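Local coordinates for type VI secretion system-associated protein TagF (Pseudomonas aeruginosa PAO1, PDB 2QNU), which is of unknown biochemical function but, as a TagF-family protein, is probably associated with the type VI secretion system, at residues P28-L33 / R85-T90; L49-T54 / S188-A193; R59-P64 / H182-G187. All coordinates share one frame; numbering follows the deposited sequence.

Contact 1. Residues P28-L33 / R85-T90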
loop_
_atom_site.group_PDB
_atom_site.type_symbol
_atom_site.label_atom_id
_atom_site.label_comp_id
_atom_site.label_asym_id
_atom_site.label_seq_id
_atom_site.Cartn_x
_atom_site.Cartn_y
_atom_site.Cartn_z
ATOM N N PRO B 28 25.174 -1.818 8.605
ATOM C CA PRO B 28 24.448 -0.901 7.714
ATOM C C PRO B 28 23.663 0.231 8.403
ATOM O O PRO B 28 23.478 1.322 7.853
ATOM C CB PRO B 28 23.472 -1.847 6.947
ATOM C CG PRO B 28 23.344 -3.059 7.828
ATOM C CD PRO B 28 24.685 -3.211 8.471
ATOM N N TRP B 29 23.112 -0.050 9.566
ATOM C CA TRP B 29 22.306 0.961 10.241
ATOM C C TRP B 29 23.228 2.136 10.616
ATOM O O TRP B 29 22.920 3.270 10.291
ATOM C CB TRP B 29 21.627 0.378 11.467
ATOM C CG TRP B 29 20.867 1.378 12.260
ATOM C CD1 TRP B 29 21.202 1.844 13.523
ATOM C CD2 TRP B 29 19.665 2.038 11.897
ATOM N NE1 TRP B 29 20.284 2.748 13.929
ATOM C CE2 TRP B 29 19.330 2.899 12.952
ATOM C CE3 TRP B 29 18.862 2.034 10.755
ATOM C CZ2 TRP B 29 18.193 3.734 12.922
ATOM C CZ3 TRP B 29 17.728 2.838 10.719
ATOM C CH2 TRP B 29 17.393 3.674 11.806
ATOM N N ASP B 30 24.359 1.828 11.233
ATOM C CA ASP B 30 25.415 2.802 11.530
ATOM C C ASP B 30 25.897 3.612 10.314
ATOM O O ASP B 30 25.980 4.816 10.385
ATOM C CB ASP B 30 26.627 2.098 12.138
ATOM C CG ASP B 30 27.799 3.057 12.435
ATOM O OD1 ASP B 30 27.833 3.697 13.561
ATOM O OD2 ASP B 30 28.708 3.166 11.589
ATOM N N ALA B 31 26.173 2.924 9.190
ATOM C CA ALA B 31 26.694 3.579 7.994
ATOM C C ALA B 31 25.632 4.493 7.435
ATOM O O ALA B 31 25.906 5.594 6.958
ATOM C CB ALA B 31 27.098 2.541 6.997
ATOM N N TRP B 32 24.388 4.055 7.513
ATOM C CA TRP B 32 23.321 4.883 7.008
ATOM C C TRP B 32 23.148 6.116 7.919
ATOM O O TRP B 32 22.957 7.193 7.410
ATOM C CB TRP B 32 21.969 4.115 6.828
ATOM C CG TRP B 32 20.790 5.048 6.490
ATOM C CD1 TRP B 32 20.510 5.646 5.297
ATOM C CD2 TRP B 32 19.837 5.559 7.426
ATOM N NE1 TRP B 32 19.421 6.474 5.412
ATOM C CE2 TRP B 32 18.993 6.437 6.726
ATOM C CE3 TRP B 32 19.654 5.379 8.797
ATOM C CZ2 TRP B 32 17.931 7.092 7.338
ATOM C CZ3 TRP B 32 18.590 6.026 9.427
ATOM C CH2 TRP B 32 17.747 6.879 8.708
ATOM N N LEU B 33 23.167 5.973 9.244
ATOM C CA LEU B 33 23.046 7.177 10.124
ATOM C C LEU B 33 24.203 8.106 9.951
ATOM O O LEU B 33 24.007 9.287 9.800
ATOM C CB LEU B 33 23.007 6.806 11.611
ATOM C CG LEU B 33 21.720 6.192 12.058
ATOM C CD1 LEU B 33 21.921 5.611 13.438
ATOM C CD2 LEU B 33 20.625 7.190 12.052
ATOM N N ARG B 85 29.777 14.155 22.240
ATOM C CA ARG B 85 29.690 13.890 20.802
ATOM C C ARG B 85 28.276 13.427 20.435
ATOM O O ARG B 85 27.625 12.740 21.231
ATOM C CB ARG B 85 30.766 12.887 20.422
ATOM C CG ARG B 85 32.146 13.364 20.873
ATOM C CD ARG B 85 33.235 12.295 20.845
ATOM N NE ARG B 85 32.912 11.116 21.641
ATOM C CZ ARG B 85 33.742 10.096 21.818
ATOM N NH1 ARG B 85 34.976 10.115 21.320
ATOM N NH2 ARG B 85 33.348 9.041 22.498
ATOM N N TYR B 86 27.784 13.857 19.268
ATOM C CA TYR B 86 26.399 13.599 18.821
ATOM C C TYR B 86 26.206 12.331 17.967
ATOM O O TYR B 86 26.880 12.143 16.959
ATOM C CB TYR B 86 25.884 14.837 18.076
ATOM C CG TYR B 86 25.916 16.044 18.965
ATOM C CD1 TYR B 86 24.997 16.154 20.005
ATOM C CD2 TYR B 86 26.902 17.048 18.817
ATOM C CE1 TYR B 86 25.007 17.215 20.861
ATOM C CE2 TYR B 86 26.930 18.118 19.669
ATOM C CZ TYR B 86 25.972 18.201 20.701
ATOM O OH TYR B 86 25.931 19.230 21.601
ATOM N N PHE B 87 25.282 11.451 18.379
ATOM C CA PHE B 87 24.816 10.354 17.555
ATOM C C PHE B 87 23.476 9.870 18.042
ATOM O O PHE B 87 23.253 9.824 19.248
ATOM C CB PHE B 87 25.793 9.182 17.612
ATOM C CG PHE B 87 25.717 8.309 16.447
ATOM C CD1 PHE B 87 26.347 8.678 15.239
ATOM C CD2 PHE B 87 25.000 7.081 16.496
ATOM C CE1 PHE B 87 26.281 7.845 14.153
ATOM C CE2 PHE B 87 24.956 6.261 15.408
ATOM C CZ PHE B 87 25.582 6.647 14.236
ATOM N N PRO B 88 22.540 9.530 17.121
ATOM C CA PRO B 88 21.239 9.054 17.596
ATOM C C PRO B 88 21.293 7.802 18.450
ATOM O O PRO B 88 22.253 7.073 18.441
ATOM C CB PRO B 88 20.483 8.765 16.298
ATOM C CG PRO B 88 21.032 9.675 15.346
ATOM C CD PRO B 88 22.521 9.760 15.670
ATOM N N LEU B 89 20.228 7.583 19.187
ATOM C CA LEU B 89 20.051 6.331 19.956
ATOM C C LEU B 89 18.830 5.648 19.374
ATOM O O LEU B 89 17.764 6.243 19.213
ATOM C CB LEU B 89 19.786 6.644 21.422
ATOM C CG LEU B 89 19.483 5.463 22.387
ATOM C CD1 LEU B 89 20.676 4.564 22.497
ATOM C CD2 LEU B 89 19.179 6.036 23.730
ATOM N N THR B 90 18.981 4.384 19.074
ATOM C CA THR B 90 17.921 3.645 18.449
ATOM C C THR B 90 17.611 2.460 19.303
ATOM O O THR B 90 18.519 1.811 19.742
ATOM C CB THR B 90 18.392 3.132 17.028
ATOM O OG1 THR B 90 18.862 4.233 16.275
ATOM C CG2 THR B 90 17.264 2.470 16.275
#

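Contact 2. Residues L49-T54 / S188-A193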
loop_
_atom_site.group_PDB
_atom_site.type_symbol
_atom_site.label_atom_id
_atom_site.label_comp_id
_atom_site.label_asym_id
_atom_site.label_seq_id
_atom_site.Cartn_x
_atom_site.Cartn_y
_atom_site.Cartn_z
ATOM N N LEU B 49 22.921 22.041 14.733
ATOM C CA LEU B 49 22.826 21.546 16.103
ATOM C C LEU B 49 21.480 21.857 16.759
ATOM O O LEU B 49 20.874 21.003 17.407
ATOM C CB LEU B 49 23.989 22.043 16.926
ATOM C CG LEU B 49 23.972 21.640 18.381
ATOM C CD1 LEU B 49 24.103 20.145 18.577
ATOM C CD2 LEU B 49 25.089 22.402 19.108
ATOM N N ASP B 50 20.975 23.036 16.462
ATOM C CA ASP B 50 19.645 23.455 16.883
ATOM C C ASP B 50 18.538 22.611 16.318
ATOM O O ASP B 50 17.579 22.231 17.032
ATOM C CB ASP B 50 19.424 24.903 16.434
ATOM C CG ASP B 50 20.335 25.911 17.203
ATOM O OD1 ASP B 50 21.093 25.503 18.134
ATOM O OD2 ASP B 50 20.325 27.122 16.844
ATOM N N ALA B 51 18.649 22.327 15.026
ATOM C CA ALA B 51 17.679 21.412 14.351
ATOM C C ALA B 51 17.672 20.002 14.941
ATOM O O ALA B 51 16.594 19.442 15.252
ATOM C CB ALA B 51 18.013 21.352 12.844
ATOM N N TYR B 52 18.862 19.431 15.061
ATOM C CA TYR B 52 19.100 18.093 15.584
ATOM C C TYR B 52 18.526 17.907 17.010
ATOM O O TYR B 52 17.790 16.941 17.297
ATOM C CB TYR B 52 20.594 17.806 15.602
ATOM C CG TYR B 52 21.033 16.444 16.214
ATOM C CD1 TYR B 52 21.661 16.378 17.477
ATOM C CD2 TYR B 52 20.851 15.233 15.527
ATOM C CE1 TYR B 52 22.098 15.161 18.038
ATOM C CE2 TYR B 52 21.278 14.016 16.084
ATOM C CZ TYR B 52 21.907 13.988 17.329
ATOM O OH TYR B 52 22.357 12.818 17.845
ATOM N N LEU B 53 18.898 18.832 17.879
ATOM C CA LEU B 53 18.520 18.785 19.323
ATOM C C LEU B 53 17.050 18.849 19.560
ATOM O O LEU B 53 16.564 18.252 20.523
ATOM C CB LEU B 53 19.140 19.955 20.010
ATOM C CG LEU B 53 20.469 19.761 20.693
ATOM C CD1 LEU B 53 21.293 18.594 20.332
ATOM C CD2 LEU B 53 21.231 21.062 20.546
ATOM N N THR B 54 16.316 19.539 18.695
ATOM C CA THR B 54 14.890 19.651 18.905
ATOM C C THR B 54 14.044 18.856 17.932
ATOM O O THR B 54 12.840 19.131 17.817
ATOM C CB THR B 54 14.459 21.095 18.765
ATOM O OG1 THR B 54 14.837 21.542 17.454
ATOM C CG2 THR B 54 15.133 21.966 19.848
ATOM N N SER B 188 7.295 17.638 16.285
ATOM C CA SER B 188 7.947 18.597 17.169
ATOM C C SER B 188 7.267 19.946 16.913
ATOM O O SER B 188 6.429 20.071 15.993
ATOM C CB SER B 188 9.433 18.728 16.821
ATOM O OG SER B 188 9.566 19.289 15.496
ATOM N N ALA B 189 7.605 20.959 17.701
ATOM C CA ALA B 189 7.201 22.300 17.348
ATOM C C ALA B 189 7.416 22.627 15.833
ATOM O O ALA B 189 6.637 23.361 15.249
ATOM C CB ALA B 189 7.983 23.295 18.188
ATOM N N ARG B 190 8.427 22.059 15.199
ATOM C CA ARG B 190 8.742 22.425 13.807
ATOM C C ARG B 190 8.214 21.484 12.694
ATOM O O ARG B 190 8.062 21.900 11.552
ATOM C CB ARG B 190 10.261 22.551 13.654
ATOM C CG ARG B 190 10.862 23.484 14.651
ATOM C CD ARG B 190 11.876 24.443 13.983
ATOM N NE ARG B 190 13.286 24.066 14.199
ATOM C CZ ARG B 190 14.215 23.883 13.248
ATOM N NH1 ARG B 190 13.936 23.995 11.938
ATOM N NH2 ARG B 190 15.450 23.574 13.630
ATOM N N ILE B 191 7.945 20.245 13.027
ATOM C CA ILE B 191 7.498 19.245 12.068
ATOM C C ILE B 191 6.171 18.692 12.561
ATOM O O ILE B 191 6.089 18.167 13.699
ATOM C CB ILE B 191 8.555 18.148 12.010
ATOM C CG1 ILE B 191 9.939 18.760 11.738
ATOM C CG2 ILE B 191 8.214 17.144 11.005
ATOM C CD1 ILE B 191 11.027 17.716 11.501
ATOM N N SER B 192 5.117 18.822 11.759
ATOM C CA SER B 192 3.809 18.205 12.140
ATOM C C SER B 192 3.880 16.710 12.200
ATOM O O SER B 192 4.594 16.078 11.390
ATOM C CB SER B 192 2.710 18.548 11.152
ATOM O OG SER B 192 2.458 19.935 11.258
ATOM N N ALA B 193 3.088 16.147 13.110
ATOM C CA ALA B 193 2.845 14.727 13.173
ATOM C C ALA B 193 2.374 14.248 11.811
ATOM O O ALA B 193 1.578 14.924 11.123
ATOM C CB ALA B 193 1.777 14.408 14.222
#

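Contact 3. Residues R59-P64 / H182-G187. With ACT (acetate ion), chain F.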
loop_
_atom_site.group_PDB
_atom_site.type_symbol
_atom_site.label_atom_id
_atom_site.label_comp_id
_atom_site.label_asym_id
_atom_site.label_seq_id
_atom_site.Cartn_x
_atom_site.Cartn_y
_atom_site.Cartn_z
ATOM N N ARG B 59 9.491 6.922 14.854
ATOM C CA ARG B 59 9.134 5.511 14.818
ATOM C C ARG B 59 9.328 5.060 13.347
ATOM O O ARG B 59 9.125 5.841 12.458
ATOM C CB ARG B 59 7.676 5.385 15.161
ATOM C CG ARG B 59 7.313 5.989 16.485
ATOM C CD ARG B 59 5.841 6.160 16.671
ATOM N NE ARG B 59 5.555 6.890 17.922
ATOM C CZ ARG B 59 4.330 7.139 18.385
ATOM N NH1 ARG B 59 3.268 6.648 17.769
ATOM N NH2 ARG B 59 4.162 7.814 19.502
ATOM N N PHE B 60 9.773 3.833 13.138
ATOM C CA PHE B 60 9.983 3.346 11.820
ATOM C C PHE B 60 9.672 1.858 11.641
ATOM O O PHE B 60 9.739 1.067 12.565
ATOM C CB PHE B 60 11.427 3.619 11.391
ATOM C CG PHE B 60 12.462 2.930 12.246
ATOM C CD1 PHE B 60 12.843 1.611 11.997
ATOM C CD2 PHE B 60 13.095 3.616 13.272
ATOM C CE1 PHE B 60 13.806 0.997 12.776
ATOM C CE2 PHE B 60 14.034 3.020 14.065
ATOM C CZ PHE B 60 14.405 1.729 13.847
ATOM N N ALA B 61 9.377 1.524 10.386
ATOM C CA ALA B 61 9.350 0.161 9.903
ATOM C C ALA B 61 10.032 0.082 8.540
ATOM O O ALA B 61 9.686 0.808 7.589
ATOM C CB ALA B 61 7.966 -0.286 9.808
ATOM N N ILE B 62 11.042 -0.757 8.500
ATOM C CA ILE B 62 11.932 -0.929 7.367
ATOM C C ILE B 62 11.827 -2.344 6.787
ATOM O O ILE B 62 11.953 -3.335 7.484
ATOM C CB ILE B 62 13.322 -0.632 7.793
ATOM C CG1 ILE B 62 13.339 0.877 8.256
ATOM C CG2 ILE B 62 14.333 -0.952 6.671
ATOM C CD1 ILE B 62 14.602 1.286 8.909
ATOM N N ALA B 63 11.612 -2.403 5.482
ATOM C CA ALA B 63 11.521 -3.709 4.755
ATOM C C ALA B 63 12.782 -4.563 4.861
ATOM O O ALA B 63 13.904 -4.044 5.042
ATOM C CB ALA B 63 11.192 -3.468 3.281
ATOM N N PRO B 64 12.617 -5.886 4.713
ATOM C CA PRO B 64 13.764 -6.786 4.653
ATOM C C PRO B 64 14.680 -6.457 3.506
ATOM O O PRO B 64 14.219 -6.043 2.460
ATOM C CB PRO B 64 13.137 -8.174 4.405
ATOM C CG PRO B 64 11.722 -8.050 4.919
ATOM C CD PRO B 64 11.342 -6.608 4.562
ATOM N N HIS B 182 9.147 3.348 6.264
ATOM C CA HIS B 182 8.123 4.238 6.774
ATOM C C HIS B 182 8.633 4.827 8.113
ATOM O O HIS B 182 9.277 4.142 8.916
ATOM C CB HIS B 182 6.797 3.514 7.008
ATOM C CG HIS B 182 6.026 3.224 5.745
ATOM N ND1 HIS B 182 6.231 2.101 4.980
ATOM C CD2 HIS B 182 5.096 3.961 5.095
ATOM C CE1 HIS B 182 5.447 2.154 3.914
ATOM N NE2 HIS B 182 4.727 3.267 3.970
ATOM N N TRP B 183 8.310 6.084 8.319
ATOM C CA TRP B 183 8.820 6.881 9.442
ATOM C C TRP B 183 7.661 7.739 9.868
ATOM O O TRP B 183 7.016 8.366 8.994
ATOM C CB TRP B 183 9.933 7.765 8.946
ATOM C CG TRP B 183 10.981 7.042 8.236
ATOM C CD1 TRP B 183 11.001 6.734 6.863
ATOM C CD2 TRP B 183 12.195 6.547 8.772
ATOM N NE1 TRP B 183 12.160 6.065 6.561
ATOM C CE2 TRP B 183 12.906 5.924 7.702
ATOM C CE3 TRP B 183 12.773 6.555 10.066
ATOM C CZ2 TRP B 183 14.132 5.313 7.888
ATOM C CZ3 TRP B 183 13.982 5.943 10.251
ATOM C CH2 TRP B 183 14.680 5.359 9.168
ATOM N N TRP B 184 7.293 7.674 11.154
ATOM C CA TRP B 184 6.139 8.438 11.625
ATOM C C TRP B 184 6.312 8.808 13.096
ATOM O O TRP B 184 7.203 8.303 13.763
ATOM C CB TRP B 184 4.836 7.704 11.413
ATOM C CG TRP B 184 4.616 6.509 12.305
ATOM C CD1 TRP B 184 3.834 6.465 13.382
ATOM C CD2 TRP B 184 5.171 5.192 12.144
ATOM N NE1 TRP B 184 3.866 5.192 13.959
ATOM C CE2 TRP B 184 4.703 4.409 13.204
ATOM C CE3 TRP B 184 6.042 4.604 11.212
ATOM C CZ2 TRP B 184 5.053 3.107 13.349
ATOM C CZ3 TRP B 184 6.385 3.297 11.369
ATOM C CH2 TRP B 184 5.908 2.562 12.430
ATOM N N GLY B 185 5.437 9.679 13.588
ATOM C CA GLY B 185 5.422 9.989 14.993
ATOM C C GLY B 185 4.733 11.284 15.329
ATOM O O GLY B 185 3.979 11.815 14.513
ATOM N N ARG B 186 4.979 11.757 16.563
ATOM C CA ARG B 186 4.259 12.941 17.123
ATOM C C ARG B 186 4.788 14.260 16.581
ATOM O O ARG B 186 4.113 15.280 16.651
ATOM C CB ARG B 186 4.350 12.988 18.643
ATOM C CG ARG B 186 3.837 11.780 19.330
ATOM C CD ARG B 186 3.902 11.881 20.906
ATOM N NE ARG B 186 2.799 11.098 21.440
ATOM C CZ ARG B 186 2.922 9.970 22.112
ATOM N NH1 ARG B 186 4.101 9.467 22.477
ATOM N NH2 ARG B 186 1.841 9.378 22.490
ATOM N N GLY B 187 5.960 14.246 15.973
ATOM C CA GLY B 187 6.515 15.507 15.468
ATOM C C GLY B 187 7.192 16.343 16.540
ATOM O O GLY B 187 7.635 15.818 17.552
HETATM C C ACT F . 2.624 5.338 2.683
HETATM O O ACT F . 3.369 5.974 3.507
HETATM O OXT ACT F . 2.866 4.098 2.418
HETATM C CH3 ACT F . 1.538 6.054 2.037
HETATM O O HOH W 1 2.721 4.051 16.364
HETATM O O HOH W 2 8.054 -0.006 5.476
#

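Contact 1. Residues P28-L33 / R85-T90
Leu33 lays its CB and CD1 against the far end of the Phe87 ring, with CD1 of Leu33 3.7 Å from Phe87 CE2 and CB equally near CZ. Leu33 CD2 turns instead to the next residue and touches Pro88 CG at 4.1 Å, the leucine branch and the proline ring running antiparallel alongside one another. One branched leucine thus serves both neighbours. Phe87 reaches the helix because its CG stands anti to the backbone N (chi1 -156°), and Pro88 CD lies over one face of its ring.

A turn earlier on the same helix, the indole of Trp29 comes edge-on to Thr90. Its NE1 donates to Thr90 OG1 over 3.1 Å, with the acceptor close to the ring plane but the bond bent to 140° at the hydrogen. With chi1 at 176°, the indole extends toward the strand, and Leu33 CG packs over one of its faces. Thr90 CG2 rests 3.7 Å from Trp29 CZ2. Asp30 OD1 approaches Phe87 CZ at 3.8 Å, while its hydrogen bond goes to Tyr7 OH.

The helix 23-44 is thereby seated on the sheet at the start of strand 89-95, where Thr90 also touches Phe60 and Val76. The chemistry is that of an apolar interface between a helix and the loop running into strand 89-95, with one hydrogen bond across it: the indole N-H, buried among carbon atoms, is satisfied by a threonine hydroxyl, and this bond probably helps to set which edge of the indole faces the strand.

Contact 2. Residues L49-T54 / S188-A193
Arg190 reaches from the loop 188-193 to the backbone of Ala51 on helix 48-53. CB points at the helix. CG, CD and NE span the gap without touching it closely, the chain bending at chi2 (-135°) and again at chi3. The close contact is made at the tip: Arg190 NH2 lies 3.2 Å from Ala51 CA and 3.5 Å from Ala51 CB. Thr54 OG1 is 4.4 Å from Arg190 NH2, too far for a bond. No hydrogen bond crosses here, and the carboxylate of Asp50 turns elsewhere, its OD2 6.8 Å from Arg190 NH2, so any attraction between the charges is probably modest.

Ser188 makes the second touch, its CB 3.6 Å from Thr54 O. Ser188 OG, placed by chi1 of 65° between the backbone N and carbonyl carbon, accepts from Arg190 N at 3.0 Å and from Ile191 N at 3.1 Å, two bonds that close the turn in which Arg190 sits. On the helix side, Thr54 OG1 donates back to Asp50 O over 2.9 Å, in the carbonyl plane, at the point where the chain leaves helical geometry.

Ala51 also packs on Leu211 and Thr212, and Ser192 O accepts from Arg159 of the second subunit. The arrangement is a light surface contact between a helix end and a strand-connecting loop, the loop being shaped by an ST turn and ST motif at Ser188.

Contact 3. Residues R59-P64 / H182-G187
Arg59 lies across the indole of Trp184, its guanidinium nearly perpendicular to the ring, its CB over the six-membered ring, 3.9 Å from the centroid, in a CH-pi contact. Arg59 CD follows, 3.5 Å from Trp184 NE1. On the opposite face of the sheet, Phe60 CB lies over the Trp183 ring, and Ile62 CD1 touches Trp183 CH2 at 4.1 Å.

Between these two layers, neighbouring strands 58-62 and 180-185 run antiparallel in the seven-stranded sheet, the latter next to the last strand, 194-199. Arg59 with Trp184 and Ala61 with His182 are hydrogen-bonded pairs, the straightest bond being His182 N to Ala61 O (2.9 Å, 175°). Between them, at a non-hydrogen-bonded pair, Trp183 CA and Phe60 CA make CA-H...O contacts to Arg59 O and His182 O.

Farther out, a water accepts from Trp184 NE1 at 2.9 Å and, weakly, from Arg59 NH1. Arg59 NH2 stands 3.4 Å above the Arg186 guanidinium plane, the planes almost perpendicular; both arginines bind Glu116, whose carboxylate probably offsets their like charge. His182 NE2 donates at 2.6 Å to OXT of an acetate, probably from the crystallisation liquor, while a second water links ND1 to Ala61 O. Leu172 of the second subunit packs on His182.

In the fold
After strands 4-7 and 18-19 comes helix 23-44, and contact 1 closes a loop from it to the start of strand 89-95. Before that loop is complete, the chain passes through helix 48-53 and strand 58-62, whose partners come much later, so contact 1 crosses both others. Contact 3 joins strands 58-62 and 180-185; contact 2 encloses it, since its helix precedes the first strand and its loop follows the second. Contacts 1 and 3 reach the same sheet and meet through Trp32 on Trp183 and Thr90 on Phe60. Tyr52 and Leu49 join contact 2 to residues 85-90, and contacts 2 and 3 both touch the second subunit.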